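Local coordinates for protein 2-C-methyl-D-erythritol 2,4-cyclodiphosphate synthase (Thermus thermophilus, PDB 1IV3) that converts 4-diphosphocytidyl-2-C-methyl-D-erythritol 2-phosphate into 2-C-methyl-D-erythritol 2,4-cyclodiphosphate with release of CMP, a step of non-mevalonate isoprenoid synthesis, at residues A[107-110]-A[111-115]; A[114-117]-A[118-122]. The protein carries 3 engineered substitutions. All coordinates share one frame; numbering follows the deposited sequence.

Interaction 1 of 2, residues A[107-110]-A[111-115]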
loop_
_atom_site.group_PDB
_atom_site.type_symbol
_atom_site.label_atom_id
_atom_site.label_comp_id
_atom_site.label_asym_id
_atom_site.label_seq_id
_atom_site.Cartn_x
_atom_site.Cartn_y
_atom_site.Cartn_z
ATOM N N PRO A 107 -2.649 9.496 21.474
ATOM C CA PRO A 107 -3.632 9.913 22.483
ATOM C C PRO A 107 -5.056 9.939 21.936
ATOM O O PRO A 107 -5.986 10.026 22.753
ATOM C CB PRO A 107 -3.189 11.330 22.871
ATOM C CG PRO A 107 -1.747 11.371 22.512
ATOM C CD PRO A 107 -1.689 10.580 21.222
ATOM N N HIS A 108 -5.225 9.867 20.616
ATOM C CA HIS A 108 -6.553 9.931 19.997
ATOM C C HIS A 108 -7.039 8.606 19.442
ATOM O O HIS A 108 -8.061 8.518 18.744
ATOM C CB HIS A 108 -6.527 10.954 18.835
ATOM C CG HIS A 108 -6.162 12.319 19.352
ATOM N ND1 HIS A 108 -4.945 12.923 19.174
ATOM C CD2 HIS A 108 -6.919 13.175 20.082
ATOM C CE1 HIS A 108 -4.950 14.107 19.766
ATOM N NE2 HIS A 108 -6.136 14.277 20.318
ATOM N N ARG A 109 -6.299 7.555 19.734
ATOM C CA ARG A 109 -6.562 6.256 19.135
ATOM C C ARG A 109 -7.985 5.801 19.389
ATOM O O ARG A 109 -8.711 5.377 18.490
ATOM C CB ARG A 109 -5.574 5.214 19.709
ATOM C CG ARG A 109 -5.625 3.881 19.007
ATOM C CD ARG A 109 -4.596 2.888 19.512
ATOM N NE ARG A 109 -3.217 3.355 19.440
ATOM C CZ ARG A 109 -2.435 3.169 18.377
ATOM N NH1 ARG A 109 -2.964 2.522 17.344
ATOM N NH2 ARG A 109 -1.180 3.602 18.331
ATOM N N LYS A 110 -8.411 5.889 20.656
ATOM C CA LYS A 110 -9.753 5.386 20.956
ATOM C C LYS A 110 -10.813 6.153 20.165
ATOM O O LYS A 110 -11.690 5.545 19.536
ATOM C CB LYS A 110 -10.049 5.486 22.453
ATOM C CG LYS A 110 -11.399 4.872 22.788
ATOM C CD LYS A 110 -11.743 4.975 24.270
ATOM C CE LYS A 110 -13.263 4.927 24.435
ATOM N NZ LYS A 110 -13.850 3.724 23.777
ATOM N N ALA A 111 -10.714 7.481 20.216
ATOM C CA ALA A 111 -11.700 8.297 19.511
ATOM C C ALA A 111 -11.682 8.014 18.010
ATOM O O ALA A 111 -12.722 7.906 17.373
ATOM C CB ALA A 111 -11.421 9.771 19.754
ATOM N N LEU A 112 -10.504 7.920 17.405
ATOM C CA LEU A 112 -10.402 7.682 15.958
ATOM C C LEU A 112 -11.010 6.347 15.561
ATOM O O LEU A 112 -11.826 6.206 14.638
ATOM C CB LEU A 112 -8.930 7.728 15.557
ATOM C CG LEU A 112 -8.317 9.131 15.628
ATOM C CD1 LEU A 112 -6.792 9.139 15.591
ATOM C CD2 LEU A 112 -8.913 9.924 14.471
ATOM N N VAL A 113 -10.605 5.310 16.306
ATOM C CA VAL A 113 -11.178 3.990 16.020
ATOM C C VAL A 113 -12.680 3.959 16.258
ATOM O O VAL A 113 -13.453 3.374 15.494
ATOM C CB VAL A 113 -10.498 2.902 16.857
ATOM C CG1 VAL A 113 -11.202 1.566 16.693
ATOM C CG2 VAL A 113 -9.030 2.846 16.427
ATOM N N ASP A 114 -13.129 4.595 17.333
ATOM C CA ASP A 114 -14.566 4.616 17.595
ATOM C C ASP A 114 -15.303 5.285 16.439
ATOM O O ASP A 114 -16.380 4.887 16.071
ATOM C CB ASP A 114 -14.870 5.408 18.861
ATOM C CG ASP A 114 -14.573 4.645 20.141
ATOM O OD1 ASP A 114 -14.251 3.444 20.079
ATOM O OD2 ASP A 114 -14.699 5.308 21.193
ATOM N N SER A 115 -14.713 6.345 15.896
ATOM C CA SER A 115 -15.392 7.086 14.820
ATOM C C SER A 115 -15.469 6.198 13.601
ATOM O O SER A 115 -16.497 6.040 12.953
ATOM C CB SER A 115 -14.645 8.395 14.589
ATOM O OG SER A 115 -15.190 9.159 13.542
HETATM O O HOH W 1 -9.235 9.105 22.037
#
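The N-terminal turns of helix 109-120, the helix in the beta-alpha-beta unit formed with strands 91-99 and 127-132, are set by pairs four residues apart, beginning with His108 and Leu112. His108 holds the N-cap position, and its carbonyl O accepts Leu112 N at 2.8 Å. Beside this bond Leu112 CD1 lies 3.7 Å from His108 CB, the isobutyl group running back along the turn; a branched apolar chain suits this buried place, where it also meets Leu23, Leu129 and Phe131. One residue further on, Val113 N bonds to Arg109 O, and the methyl CG2 rests against that same oxygen. Arg109 itself points its charged end away from the turn, to a salt bridge with Asp56 of the second subunit, a predicted substrate-binding residue, which ties the helix start to the trimer interface. Outside, Lys110 and Asp114 pair as a classic i to i+4 salt bridge: opposite charges four residues apart share a helix face, and on this partly exposed side the long lysine can span the turn to the short aspartate. With Lys110 CG anti to the backbone N (chi1 -176°), the chain rises outward from the helix, and the last bonds, bent at chi4 (54°), swing forward so that the ammonium reaches the carboxylate. The other oxygen, OD1, takes Gln124 NE2, so both carboxylate oxygens have a donor. Lys110 NZ reaches the syn lone pair of Asp114 OD2 at 3.1 Å.

Interaction 2 of 2, residues A[114-117]-A[118-122]. Engineered in segment 118-122: Met120 (natural residue Leu).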
loop_
_atom_site.group_PDB
_atom_site.type_symbol
_atom_site.label_atom_id
_atom_site.label_comp_id
_atom_site.label_asym_id
_atom_site.label_seq_id
_atom_site.Cartn_x
_atom_site.Cartn_y
_atom_site.Cartn_z
ATOM N N ASP A 114 -13.129 4.595 17.333
ATOM C CA ASP A 114 -14.566 4.616 17.595
ATOM C C ASP A 114 -15.303 5.285 16.439
ATOM O O ASP A 114 -16.380 4.887 16.071
ATOM C CB ASP A 114 -14.870 5.408 18.861
ATOM C CG ASP A 114 -14.573 4.645 20.141
ATOM O OD1 ASP A 114 -14.251 3.444 20.079
ATOM O OD2 ASP A 114 -14.699 5.308 21.193
ATOM N N SER A 115 -14.713 6.345 15.896
ATOM C CA SER A 115 -15.392 7.086 14.820
ATOM C C SER A 115 -15.469 6.198 13.601
ATOM O O SER A 115 -16.497 6.040 12.953
ATOM C CB SER A 115 -14.645 8.395 14.589
ATOM O OG SER A 115 -15.190 9.159 13.542
ATOM N N LEU A 116 -14.354 5.534 13.256
ATOM C CA LEU A 116 -14.422 4.658 12.079
ATOM C C LEU A 116 -15.441 3.542 12.267
ATOM O O LEU A 116 -16.161 3.170 11.341
ATOM C CB LEU A 116 -13.046 4.053 11.821
ATOM C CG LEU A 116 -11.953 5.007 11.323
ATOM C CD1 LEU A 116 -10.705 4.210 10.943
ATOM C CD2 LEU A 116 -12.454 5.834 10.148
ATOM N N SER A 117 -15.487 2.987 13.472
ATOM C CA SER A 117 -16.418 1.907 13.780
ATOM C C SER A 117 -17.868 2.341 13.581
ATOM O O SER A 117 -18.678 1.601 13.014
ATOM C CB SER A 117 -16.189 1.445 15.217
ATOM O OG SER A 117 -17.217 0.600 15.699
ATOM N N ARG A 118 -18.167 3.553 14.052
ATOM C CA ARG A 118 -19.528 4.116 13.980
ATOM C C ARG A 118 -19.896 4.425 12.536
ATOM O O ARG A 118 -20.966 4.102 12.044
ATOM C CB ARG A 118 -19.651 5.396 14.800
ATOM C CG ARG A 118 -21.074 5.951 14.906
ATOM C CD ARG A 118 -21.140 7.028 16.008
ATOM N NE ARG A 118 -20.327 8.146 15.514
ATOM C CZ ARG A 118 -20.878 9.116 14.786
ATOM N NH1 ARG A 118 -22.177 9.082 14.525
ATOM N NH2 ARG A 118 -20.086 10.083 14.362
ATOM N N LEU A 119 -18.959 5.067 11.843
ATOM C CA LEU A 119 -19.208 5.491 10.471
ATOM C C LEU A 119 -19.387 4.329 9.523
ATOM O O LEU A 119 -20.219 4.357 8.617
ATOM C CB LEU A 119 -18.017 6.361 10.020
ATOM C CG LEU A 119 -18.181 7.860 10.263
ATOM C CD1 LEU A 119 -18.529 8.124 11.723
ATOM C CD2 LEU A 119 -16.932 8.635 9.875
ATOM N N MET A 120 -18.587 3.270 9.694
ATOM C CA MET A 120 -18.597 2.160 8.748
ATOM C C MET A 120 -19.437 1.015 9.286
ATOM O O MET A 120 -19.597 -0.011 8.631
ATOM C CB MET A 120 -17.141 1.746 8.444
ATOM C CG MET A 120 -16.523 2.510 7.281
ATOM S SD MET A 120 -14.796 2.083 6.890
ATOM C CE MET A 120 -14.067 2.170 8.426
ATOM N N ARG A 121 -19.974 1.213 10.491
ATOM C CA ARG A 121 -20.800 0.224 11.163
ATOM C C ARG A 121 -20.066 -1.109 11.247
ATOM O O ARG A 121 -20.603 -2.176 10.919
ATOM C CB ARG A 121 -22.135 0.050 10.428
ATOM C CG ARG A 121 -22.945 1.355 10.375
ATOM C CD ARG A 121 -24.373 0.984 9.934
ATOM N NE ARG A 121 -24.400 0.778 8.486
ATOM C CZ ARG A 121 -24.133 -0.355 7.847
ATOM N NH1 ARG A 121 -23.791 -1.463 8.492
ATOM N NH2 ARG A 121 -24.200 -0.401 6.519
ATOM N N LEU A 122 -18.809 -1.037 11.700
ATOM C CA LEU A 122 -18.067 -2.286 11.841
ATOM C C LEU A 122 -17.667 -2.466 13.296
ATOM O O LEU A 122 -17.440 -1.474 13.991
ATOM C CB LEU A 122 -16.804 -2.253 10.977
ATOM C CG LEU A 122 -16.921 -2.432 9.470
ATOM C CD1 LEU A 122 -15.530 -2.273 8.840
ATOM C CD2 LEU A 122 -17.537 -3.772 9.112
HETATM O O HOH W 2 -17.341 10.496 14.393
#
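Ser117 and Leu122 close the C-terminal end of helix 109-120 in a Schellman motif. Leu122 N reaches back five residues to Ser117 O at 3.0 Å, approaching in the carbonyl plane on a lone pair, while the inner bond, from Arg121 N to Arg118 O, is weak. Arg121 makes the turn possible by taking positive phi (54°), and its guanidinium goes to Glu85 on helix 73-86. The Ser117 hydroxyl adds a second clasp: with OG anti to the backbone N (chi1 168°), it faces forward and gives its proton to Leu122 O at 2.7 Å, nearly head-on to the carbonyl. Serine suits this place because a short hydroxyl can bridge to the chain just beyond the helix. With an alanine here, Leu122 O would probably lose this donor, and the segment after the turn would be held by the backbone bond with less support.

On the buried side, Leu116 and the engineered Met120 stand one turn apart. The bend at Met120 chi3 folds the end of the thioether chain back along the helix, so that CE lies 4.0 Å from Leu116 CB and touches Leu116 O as well. Together they pack on Leu44 of helix 39-50 and on Ile127.

Ser115 and Leu119 form another such pair: Leu119 CD1 leans over Ser115 O at 3.2 Å and lies beside the hydroxyl. That buried hydroxyl is well satisfied, donating to Cys21 O and receiving a proton from a water. The long Arg118 chain, bent at chi3, arches over the outside; the same water lies in the guanidinium plane at its edge, and Arg118 NH2 donates to it at 2.8 Å.

Overall arrangement
Both interactions belong to helix 109-120: interaction 1 forms its beginning, interaction 2 its end, with centres 10 Å apart. They overlap in sequence at Asp114 and Ser115, so the second starts where the first finishes, and together the two follow the helix from its N-cap to the turn that ends it. The helix follows strand 91-99 and leads to strand 127-132, which are parallel neighbours in the mixed sheet. Interaction 1 is more superficial, and its start lies near Leu105 and Phe131, which belong to the substrate-binding site, and near the second subunit. Interaction 2 is more buried, set against helices 39-50 and 73-86, and returns the chain toward strand 127-132.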